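Local structure of hypothetical protein XCC0632 (Xanthomonas campestris pv. campestris, 2IQI) at residues A[45-50]-A[57-62]; A[70-75]-A[164-169]; A[107-112]-A[143-148]; A[124-129]-A[171-176]. The protein is of unknown function but is probably an auxiliary lipoprotein component of an ABC-type transport system. All coordinates share one frame; numbering follows the deposited sequence.

Contact 1. Residues A[45-50]-A[57-62]; sequences SPRINV and LQVYHG
N49 and V59 face each other as an antiparallel non-hydrogen-bonded pair, and V50 with Q58 forms the hydrogen-bonded pair next to it. The two segments make a short beta hairpin from strands 49-51 and 58-59. Q58 N donates to V50 O at 2.8 Å. V50 N returns a bond to Q58 O at 3.1 Å. A third backbone bond runs from Y60 N to I48 O at 3.0 Å.

V50 and Y60 carry most of the side-chain contact. The V50 side chain crosses the phenol at about a right angle. Its CB sits over one ring face, 4.1 Å from the Y60 ring centroid, in a CH-pi contact displaced toward the rim. I48 meets the same ring at the edge instead, with its CG2 near the ring plane. The ring thus meets V50 with a face and I48 with an edge. Its hydroxyl is hydrogen-bonded to S112 OG, and helix 155-185 touches the ring through T155 and V158. V50 CG1 instead touches the backbone and CB of Q58.

The opposite sheet face carries N49 and V59. N49 ND2 is held by I42 O. R47 crosses V59 obliquely at the margin of the hairpin, where R47 CB lies 3.9 Å from V59 CG1.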
# COMPACT_ATOMS: atom_id res chain seq x y z
N SER A 45 -5.31 -11.73 4.96
CA SER A 45 -6.63 -12.26 5.16
C SER A 45 -7.61 -11.10 4.93
O SER A 45 -7.20 -9.94 4.83
CB SER A 45 -6.73 -12.81 6.58
OG SER A 45 -7.20 -11.80 7.47
N PRO A 46 -8.91 -11.40 4.76
CA PRO A 46 -9.85 -10.29 4.84
C PRO A 46 -10.10 -9.77 6.28
O PRO A 46 -10.91 -8.83 6.49
CB PRO A 46 -11.13 -10.85 4.18
CG PRO A 46 -11.05 -12.31 4.42
CD PRO A 46 -9.58 -12.67 4.39
N ARG A 47 -9.41 -10.35 7.26
CA ARG A 47 -9.66 -9.94 8.63
C ARG A 47 -8.86 -8.70 8.95
O ARG A 47 -7.89 -8.38 8.25
CB ARG A 47 -9.33 -11.04 9.61
CG ARG A 47 -10.32 -12.15 9.63
CD ARG A 47 -9.68 -13.22 10.42
NE ARG A 47 -10.13 -14.55 10.03
CZ ARG A 47 -9.63 -15.67 10.55
NH1 ARG A 47 -8.66 -15.59 11.47
NH2 ARG A 47 -10.09 -16.86 10.16
N ILE A 48 -9.29 -7.99 9.98
CA ILE A 48 -8.70 -6.70 10.31
C ILE A 48 -7.90 -6.86 11.56
O ILE A 48 -8.44 -7.10 12.63
CB ILE A 48 -9.76 -5.61 10.50
CG1 ILE A 48 -10.69 -5.57 9.28
CG2 ILE A 48 -9.04 -4.27 10.74
CD1 ILE A 48 -11.70 -4.48 9.28
N ASN A 49 -6.59 -6.70 11.43
CA ASN A 49 -5.70 -6.79 12.57
C ASN A 49 -5.73 -5.59 13.50
O ASN A 49 -5.92 -4.43 13.09
CB ASN A 49 -4.30 -7.02 12.09
CG ASN A 49 -4.20 -8.25 11.22
OD1 ASN A 49 -5.07 -9.11 11.25
ND2 ASN A 49 -3.11 -8.35 10.44
N VAL A 50 -5.55 -5.91 14.77
CA VAL A 50 -5.49 -4.92 15.81
C VAL A 50 -4.44 -5.37 16.83
O VAL A 50 -4.37 -6.53 17.17
CB VAL A 50 -6.91 -4.68 16.42
CG1 VAL A 50 -7.55 -5.99 16.87
CG2 VAL A 50 -6.88 -3.64 17.57
N LEU A 57 -1.27 -9.56 18.72
CA LEU A 57 -2.26 -9.32 17.66
C LEU A 57 -3.61 -10.00 17.92
O LEU A 57 -3.66 -11.17 18.28
CB LEU A 57 -1.72 -9.73 16.28
CG LEU A 57 -0.77 -8.76 15.56
CD1 LEU A 57 -0.46 -9.20 14.14
CD2 LEU A 57 -1.26 -7.32 15.53
N GLN A 58 -4.70 -9.25 17.73
CA GLN A 58 -6.07 -9.79 17.73
C GLN A 58 -6.74 -9.44 16.39
O GLN A 58 -6.09 -8.89 15.51
CB GLN A 58 -6.84 -9.20 18.90
CG GLN A 58 -6.76 -10.02 20.16
CD GLN A 58 -6.81 -9.20 21.44
OE1 GLN A 58 -7.67 -8.31 21.65
NE2 GLN A 58 -5.88 -9.51 22.33
N VAL A 59 -8.02 -9.77 16.21
CA VAL A 59 -8.75 -9.33 15.00
C VAL A 59 -10.02 -8.67 15.47
O VAL A 59 -10.55 -9.07 16.49
CB VAL A 59 -9.07 -10.47 13.99
CG1 VAL A 59 -7.81 -10.90 13.22
CG2 VAL A 59 -9.76 -11.68 14.67
N TYR A 60 -10.51 -7.63 14.80
CA TYR A 60 -11.78 -7.08 15.25
C TYR A 60 -12.84 -8.15 15.02
O TYR A 60 -12.86 -8.80 13.97
CB TYR A 60 -12.16 -5.79 14.51
CG TYR A 60 -11.37 -4.58 14.94
CD1 TYR A 60 -11.59 -3.98 16.18
CD2 TYR A 60 -10.40 -4.03 14.10
CE1 TYR A 60 -10.85 -2.85 16.57
CE2 TYR A 60 -9.68 -2.92 14.48
CZ TYR A 60 -9.89 -2.33 15.70
OH TYR A 60 -9.16 -1.24 16.06
N HIS A 61 -13.70 -8.39 16.00
CA HIS A 61 -14.78 -9.35 15.74
C HIS A 61 -15.96 -8.68 15.04
O HIS A 61 -16.29 -7.53 15.31
CB HIS A 61 -15.13 -10.17 16.99
CG HIS A 61 -14.14 -11.26 17.27
ND1 HIS A 61 -13.06 -11.09 18.13
CD2 HIS A 61 -14.01 -12.51 16.76
CE1 HIS A 61 -12.34 -12.20 18.16
NE2 HIS A 61 -12.89 -13.07 17.33
N GLY A 62 -16.55 -9.39 14.08
CA GLY A 62 -17.70 -8.86 13.35
C GLY A 62 -17.40 -7.70 12.42
O GLY A 62 -18.30 -6.91 12.06

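Contact 2. Residues A[70-75]-A[164-169]; sequences TDMLED and QALTQV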
# COMPACT_ATOMS: atom_id res chain seq x y z
N THR A 70 -3.47 -7.27 1.09
CA THR A 70 -2.57 -7.26 -0.07
C THR A 70 -3.29 -6.95 -1.36
O THR A 70 -2.73 -6.28 -2.20
CB THR A 70 -1.87 -8.61 -0.24
OG1 THR A 70 -2.86 -9.62 -0.42
CG2 THR A 70 -1.11 -8.96 1.02
N ASP A 71 -4.51 -7.45 -1.55
CA ASP A 71 -5.24 -7.13 -2.79
C ASP A 71 -5.76 -5.68 -2.82
O ASP A 71 -5.87 -5.12 -3.93
CB ASP A 71 -6.41 -8.11 -3.05
CG ASP A 71 -5.96 -9.58 -3.24
OD1 ASP A 71 -4.75 -9.87 -3.48
OD2 ASP A 71 -6.84 -10.47 -3.15
N MET A 72 -6.13 -5.12 -1.64
CA MET A 72 -6.58 -3.71 -1.57
C MET A 72 -5.37 -2.87 -1.99
O MET A 72 -5.50 -1.87 -2.72
CB MET A 72 -7.02 -3.25 -0.15
CG MET A 72 -8.11 -4.04 0.60
SD MET A 72 -8.48 -3.38 2.28
CE MET A 72 -9.12 -1.82 1.75
N LEU A 73 -4.20 -3.32 -1.51
CA LEU A 73 -2.95 -2.67 -1.81
C LEU A 73 -2.51 -2.84 -3.28
O LEU A 73 -2.15 -1.88 -3.96
CB LEU A 73 -1.85 -3.08 -0.83
CG LEU A 73 -0.64 -2.20 -1.12
CD1 LEU A 73 -0.66 -0.94 -0.26
CD2 LEU A 73 0.67 -2.99 -0.98
N GLU A 74 -2.58 -4.06 -3.78
CA GLU A 74 -2.42 -4.29 -5.21
C GLU A 74 -3.41 -3.48 -6.09
O GLU A 74 -3.04 -2.93 -7.12
CB GLU A 74 -2.51 -5.78 -5.48
CG GLU A 74 -1.94 -6.20 -6.80
CD GLU A 74 -2.49 -7.55 -7.25
OE1 GLU A 74 -2.80 -8.39 -6.36
OE2 GLU A 74 -2.61 -7.76 -8.50
N ASP A 75 -4.67 -3.37 -5.71
CA ASP A 75 -5.56 -2.55 -6.52
C ASP A 75 -5.32 -1.05 -6.38
O ASP A 75 -5.56 -0.32 -7.33
CB ASP A 75 -7.06 -2.87 -6.27
CG ASP A 75 -7.45 -4.27 -6.72
OD1 ASP A 75 -6.53 -5.03 -7.14
OD2 ASP A 75 -8.66 -4.62 -6.65
N GLN A 164 -7.34 6.59 4.78
CA GLN A 164 -6.37 7.65 4.81
C GLN A 164 -4.92 7.08 4.68
O GLN A 164 -4.11 7.63 3.89
CB GLN A 164 -6.54 8.46 6.08
CG GLN A 164 -7.74 9.42 6.16
CD GLN A 164 -8.12 9.72 7.63
OE1 GLN A 164 -9.28 9.68 8.00
NE2 GLN A 164 -7.13 9.99 8.46
N ALA A 165 -4.61 5.99 5.41
CA ALA A 165 -3.28 5.38 5.36
C ALA A 165 -3.00 4.74 4.00
O ALA A 165 -1.87 4.84 3.45
CB ALA A 165 -3.11 4.36 6.45
N LEU A 166 -4.02 4.08 3.46
CA LEU A 166 -3.91 3.50 2.16
C LEU A 166 -3.63 4.55 1.15
O LEU A 166 -2.76 4.35 0.31
CB LEU A 166 -5.20 2.81 1.74
CG LEU A 166 -5.13 1.31 1.87
CD1 LEU A 166 -6.54 0.74 2.11
CD2 LEU A 166 -4.45 0.75 0.64
N THR A 167 -4.38 5.66 1.21
CA THR A 167 -4.27 6.70 0.20
C THR A 167 -2.87 7.30 0.28
O THR A 167 -2.18 7.41 -0.75
CB THR A 167 -5.38 7.76 0.34
OG1 THR A 167 -6.64 7.14 0.14
CG2 THR A 167 -5.22 8.90 -0.68
N GLN A 168 -2.43 7.63 1.50
CA GLN A 168 -1.09 8.21 1.68
C GLN A 168 0.08 7.29 1.27
O GLN A 168 0.98 7.76 0.58
CB GLN A 168 -0.91 8.78 3.09
CG GLN A 168 0.46 9.32 3.34
CD GLN A 168 0.69 9.80 4.79
OE1 GLN A 168 -0.25 10.13 5.50
NE2 GLN A 168 1.95 9.85 5.20
N VAL A 169 0.07 6.00 1.64
CA VAL A 169 1.19 5.11 1.26
C VAL A 169 1.23 4.89 -0.24
O VAL A 169 2.31 4.87 -0.82
CB VAL A 169 1.30 3.75 2.10
CG1 VAL A 169 0.37 2.65 1.62
CG2 VAL A 169 2.73 3.24 2.11
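No ring or other flat group takes part where M72 and L73 of helix 70-75 meet L166 and V169 of helix 164-169; the contact is wholly aliphatic. It is a helix-helix packing within the helical layer that lies on the mixed sheet. The axes of the two short segments approach to 10.9 Å, with a crossing angle of -45°. At this spacing only side-chain ends meet, and just 162 Å² is buried.

M72 reaches L166 with its terminal methyl, CE. Its chain runs out straight as far as SD and then bends (chi3 65°), which brings CE to L166; the two side chains cross at about a right angle. L73 sits one residue on and uses a single branch, CD1. This methyl touches both L166 CD2 and V169 CG1, each 4.2 Å away. L166 is thus shared by both residues of helix 70-75, one on each of its own branches.

All four residues are buried. The sheet covers another side of the contact: L73 also touches I105, V107 and L126, and V169 touches F144 and L126. V17 from a loop packs on L166. M72 meets P15 from another loop. The nearest approach between the helices is M72 CE to L166 CD1, at 3.7 Å.

Contact 3. Residues A[107-112]-A[143-148]; sequences VRRFES and TFTVAR
A classic beta bulge in strand 101-110 sets R108 and R109 side by side opposite E125, and from there their guanidinium groups reach T143 and T145. R108 has an extended chain from CG to NE. T143 meets the end of it, with OG1 over one face of the guanidinium. R108 NH2 comes to 3.4 Å from T143 OG1, but the angle is too poor for a hydrogen bond. The T143 methyl adds to this contact, with CG2 3.5 Å from R108 NH1. The hydroxyl is bonded to N127 ND2 instead.

The two segments are not neighbouring strands. Strand 121-132 runs between strands 101-110 and 137-149 in the mixed sheet, and the nearest CA atoms, of R109 and T145, are 8.8 Å apart. The long arginines bridge over that central strand on its outer surface. E125, which stands on it, forms salt bridges with both: OE2 to R108 NH1 and OE1 to R109 NE.

R109 bends at chi3 (-57°) rather than running straight. This bend brings NH1 to E111 OE1 at 3.5 Å, a salt bridge within the segment. E111 OE1 is also paired with R51. On the T145 side the touch is light and oblique, with T145 CG2 4.1 Å from R109 NH2.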
# COMPACT_ATOMS: atom_id res chain seq x y z
N VAL A 107 4.56 -6.51 2.39
CA VAL A 107 3.77 -5.84 3.43
C VAL A 107 4.13 -6.38 4.82
O VAL A 107 4.08 -7.60 5.05
CB VAL A 107 2.28 -6.02 3.19
CG1 VAL A 107 1.49 -5.40 4.32
CG2 VAL A 107 1.88 -5.38 1.87
N ARG A 108 4.52 -5.48 5.73
CA ARG A 108 5.07 -5.87 7.04
C ARG A 108 4.05 -5.74 8.15
O ARG A 108 3.94 -6.61 9.01
CB ARG A 108 6.30 -5.04 7.37
CG ARG A 108 7.44 -5.17 6.37
CD ARG A 108 8.51 -4.19 6.77
NE ARG A 108 9.76 -4.33 6.05
CZ ARG A 108 10.84 -3.56 6.26
NH1 ARG A 108 10.79 -2.59 7.19
NH2 ARG A 108 11.98 -3.76 5.58
N ARG A 109 3.31 -4.63 8.12
CA ARG A 109 2.25 -4.37 9.07
C ARG A 109 1.06 -3.81 8.34
O ARG A 109 1.21 -2.94 7.46
CB ARG A 109 2.75 -3.45 10.19
CG ARG A 109 3.72 -4.20 11.15
CD ARG A 109 3.92 -3.47 12.39
NE ARG A 109 4.43 -2.13 12.11
CZ ARG A 109 4.00 -1.04 12.74
NH1 ARG A 109 3.04 -1.12 13.66
NH2 ARG A 109 4.50 0.14 12.43
N PHE A 110 -0.11 -4.37 8.65
CA PHE A 110 -1.41 -3.85 8.21
C PHE A 110 -2.38 -3.97 9.41
O PHE A 110 -3.09 -4.99 9.59
CB PHE A 110 -1.90 -4.63 7.00
CG PHE A 110 -2.84 -3.86 6.14
CD1 PHE A 110 -4.18 -3.74 6.47
CD2 PHE A 110 -2.38 -3.25 4.98
CE1 PHE A 110 -5.03 -3.01 5.67
CE2 PHE A 110 -3.23 -2.53 4.17
CZ PHE A 110 -4.55 -2.40 4.53
N GLU A 111 -2.41 -2.95 10.26
CA GLU A 111 -3.03 -3.15 11.56
C GLU A 111 -3.54 -1.87 12.20
O GLU A 111 -3.03 -0.78 11.96
CB GLU A 111 -2.05 -3.84 12.51
CG GLU A 111 -0.80 -3.01 12.79
CD GLU A 111 0.29 -3.78 13.53
OE1 GLU A 111 0.57 -3.44 14.70
OE2 GLU A 111 0.87 -4.74 12.96
N SER A 112 -4.58 -2.02 13.01
CA SER A 112 -5.00 -0.97 13.92
C SER A 112 -4.11 -1.01 15.15
O SER A 112 -4.14 -1.97 15.89
CB SER A 112 -6.43 -1.19 14.30
OG SER A 112 -6.88 -0.09 15.02
N THR A 143 11.56 1.45 2.46
CA THR A 143 10.53 1.17 3.45
C THR A 143 9.64 2.38 3.60
O THR A 143 10.13 3.49 3.70
CB THR A 143 11.18 0.77 4.75
OG1 THR A 143 11.82 -0.49 4.54
CG2 THR A 143 10.17 0.61 5.87
N PHE A 144 8.33 2.16 3.54
CA PHE A 144 7.32 3.21 3.73
C PHE A 144 6.52 2.83 4.95
O PHE A 144 6.04 1.71 4.99
CB PHE A 144 6.38 3.27 2.51
CG PHE A 144 7.03 3.74 1.24
CD1 PHE A 144 7.05 5.09 0.91
CD2 PHE A 144 7.65 2.82 0.38
CE1 PHE A 144 7.65 5.50 -0.27
CE2 PHE A 144 8.24 3.23 -0.80
CZ PHE A 144 8.24 4.59 -1.13
N THR A 145 6.36 3.74 5.90
CA THR A 145 5.50 3.53 7.07
C THR A 145 4.50 4.66 7.16
O THR A 145 4.88 5.82 7.22
CB THR A 145 6.29 3.56 8.45
OG1 THR A 145 7.53 2.85 8.34
CG2 THR A 145 5.49 2.93 9.56
N VAL A 146 3.22 4.35 7.24
CA VAL A 146 2.25 5.38 7.45
C VAL A 146 1.36 5.00 8.63
O VAL A 146 0.92 3.85 8.72
CB VAL A 146 1.43 5.59 6.20
CG1 VAL A 146 0.24 6.49 6.48
CG2 VAL A 146 2.28 6.20 5.12
N ALA A 147 1.13 5.95 9.54
CA ALA A 147 0.17 5.74 10.66
C ALA A 147 -0.81 6.91 10.75
O ALA A 147 -0.41 8.09 10.84
CB ALA A 147 0.90 5.52 11.99
N ARG A 148 -2.10 6.62 10.70
CA ARG A 148 -3.06 7.73 10.76
C ARG A 148 -4.00 7.52 11.92
O ARG A 148 -4.67 6.49 11.98
CB ARG A 148 -3.81 7.89 9.44
CG ARG A 148 -2.91 8.24 8.22
CD ARG A 148 -2.40 9.68 8.20
NE ARG A 148 -3.52 10.61 8.02
CZ ARG A 148 -3.89 11.12 6.84
NH1 ARG A 148 -3.21 10.82 5.74
NH2 ARG A 148 -4.95 11.94 6.76

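Contact 4. Residues A[124-129]-A[171-176]; sequences IELNAK and TELVGW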
# COMPACT_ATOMS: atom_id res chain seq x y z
N ILE A 124 0.23 1.07 8.18
CA ILE A 124 0.71 0.26 7.11
C ILE A 124 2.19 0.46 7.07
O ILE A 124 2.67 1.58 7.01
CB ILE A 124 0.05 0.62 5.76
CG1 ILE A 124 -1.47 0.52 5.87
CG2 ILE A 124 0.43 -0.37 4.73
CD1 ILE A 124 -2.19 0.90 4.64
N GLU A 125 2.93 -0.64 7.16
CA GLU A 125 4.35 -0.63 6.90
C GLU A 125 4.67 -1.65 5.83
O GLU A 125 4.24 -2.82 5.94
CB GLU A 125 5.13 -0.88 8.17
CG GLU A 125 6.59 -1.26 7.91
CD GLU A 125 7.38 -1.53 9.22
OE1 GLU A 125 6.77 -1.40 10.33
OE2 GLU A 125 8.60 -1.83 9.13
N LEU A 126 5.40 -1.20 4.81
CA LEU A 126 5.75 -2.04 3.65
C LEU A 126 7.11 -1.68 2.99
O LEU A 126 7.62 -0.55 3.16
CB LEU A 126 4.62 -2.07 2.64
CG LEU A 126 4.23 -0.72 2.01
CD1 LEU A 126 5.19 -0.36 0.85
CD2 LEU A 126 2.70 -0.60 1.59
N ASN A 127 7.68 -2.63 2.23
CA ASN A 127 8.93 -2.40 1.51
C ASN A 127 8.76 -2.65 0.02
O ASN A 127 8.30 -3.73 -0.39
CB ASN A 127 10.00 -3.31 2.08
CG ASN A 127 11.33 -3.16 1.38
OD1 ASN A 127 11.65 -3.93 0.46
ND2 ASN A 127 12.14 -2.19 1.83
N ALA A 128 9.11 -1.67 -0.79
CA ALA A 128 9.05 -1.81 -2.24
C ALA A 128 10.43 -1.97 -2.82
O ALA A 128 11.36 -1.26 -2.46
CB ALA A 128 8.40 -0.59 -2.88
N LYS A 129 10.57 -2.92 -3.72
CA LYS A 129 11.75 -2.98 -4.53
C LYS A 129 11.29 -2.65 -5.92
O LYS A 129 10.20 -3.10 -6.34
CB LYS A 129 12.29 -4.40 -4.53
CG LYS A 129 12.82 -4.85 -3.22
CD LYS A 129 13.40 -6.21 -3.37
CE LYS A 129 14.35 -6.41 -2.24
NZ LYS A 129 13.75 -6.37 -0.87
N THR A 171 0.23 6.93 -2.49
CA THR A 171 0.72 8.18 -3.11
C THR A 171 2.25 8.22 -3.04
O THR A 171 2.94 8.72 -3.96
CB THR A 171 0.11 9.43 -2.42
OG1 THR A 171 -1.31 9.42 -2.59
CG2 THR A 171 0.61 10.65 -3.04
N GLU A 172 2.79 7.72 -1.94
CA GLU A 172 4.23 7.74 -1.78
C GLU A 172 4.86 6.68 -2.68
O GLU A 172 5.98 6.86 -3.15
CB GLU A 172 4.61 7.56 -0.30
CG GLU A 172 4.37 8.79 0.59
CD GLU A 172 4.60 8.55 2.13
OE1 GLU A 172 5.38 7.63 2.56
OE2 GLU A 172 3.98 9.32 2.92
N LEU A 173 4.14 5.60 -2.94
CA LEU A 173 4.70 4.51 -3.73
C LEU A 173 4.78 4.89 -5.20
O LEU A 173 5.81 4.76 -5.84
CB LEU A 173 3.83 3.28 -3.61
CG LEU A 173 4.17 2.36 -2.47
CD1 LEU A 173 3.04 1.33 -2.19
CD2 LEU A 173 5.45 1.70 -2.94
N VAL A 174 3.65 5.34 -5.71
CA VAL A 174 3.53 5.72 -7.07
C VAL A 174 4.61 6.73 -7.45
O VAL A 174 5.25 6.60 -8.51
CB VAL A 174 2.13 6.23 -7.32
CG1 VAL A 174 2.07 7.03 -8.60
CG2 VAL A 174 1.18 5.05 -7.40
N GLY A 175 4.83 7.72 -6.58
CA GLY A 175 5.67 8.85 -6.90
C GLY A 175 7.09 8.38 -6.85
O GLY A 175 7.93 8.83 -7.60
N TRP A 176 7.37 7.43 -5.98
CA TRP A 176 8.74 6.98 -5.82
C TRP A 176 9.09 6.02 -6.92
O TRP A 176 10.25 5.91 -7.28
CB TRP A 176 8.92 6.32 -4.47
CG TRP A 176 10.17 5.66 -4.26
CD1 TRP A 176 11.32 6.22 -3.78
CD2 TRP A 176 10.43 4.28 -4.46
NE1 TRP A 176 12.30 5.26 -3.69
CE2 TRP A 176 11.78 4.06 -4.11
CE3 TRP A 176 9.67 3.20 -4.93
CZ2 TRP A 176 12.38 2.79 -4.21
CZ3 TRP A 176 10.28 1.93 -5.03
CH2 TRP A 176 11.61 1.75 -4.66
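The torsions of W176 and L126 bring their ends to the contact between helix 171-176 and strand 124-129. In W176, chi1 of 171° places CG opposite the backbone N, and the indole extends from the helix to A128. In L126, chi1 of 62° puts CG between the backbone N and the carbonyl carbon, and CD1 reaches toward L173. The two leucines then meet tip to tip, with L126 CD1 4.1 Å from L173 CD1.

A128 is the meeting point of the contact. Its side chain is a single methyl, which probably helps the helix approach; the CA atoms of A128 and L173 are 7.8 Å apart. A128 CB touches L173 CD2 at 3.7 Å. The same methyl lies 3.8 Å from W176 CZ3. L173 thus spends one branch on each strand residue. The indole also comes up to the backbone: W176 CH2 is 3.7 Å from A128 O, in an oblique approach. This is apolar packing, and no hydrogen bond crosses it.

The arrangement is that of a helix laid along a beta sheet. Strand and helix segments run almost in the same direction, 14° apart, with the segment axes 10.6 Å apart at closest approach. On the sheet side, F144 of strand 137-149 meets the W176 ring edge-to-face, while L103 of strand 101-110 touches A128. Helix 69-82 fills in beside them, where V77 packs on L173.

How the contacts relate
Contacts 2, 3 and 4 cluster, with their centres 10 Å apart from one another. Contacts 2 and 4 share helix 155-185 and the layer between helices and sheet; L126 CD2 of contact 4 lies 3.9 Å from L73 CD1 of contact 2. The side chains that meet in contact 3 are on the other side of the same sheet. Its strand 143-148 still touches contact 2, with Q168 OE1 3.0 Å from R148 NH1. Backbone bonds tie it to contact 4, F144 N to L126 O and V146 N to I124 O, both 2.8 Å. Contact 1 is at one end of the molecule, about 23 Å from contact 4 between centres. It joins contact 3 through N49 O and S112 N at 2.8 Å.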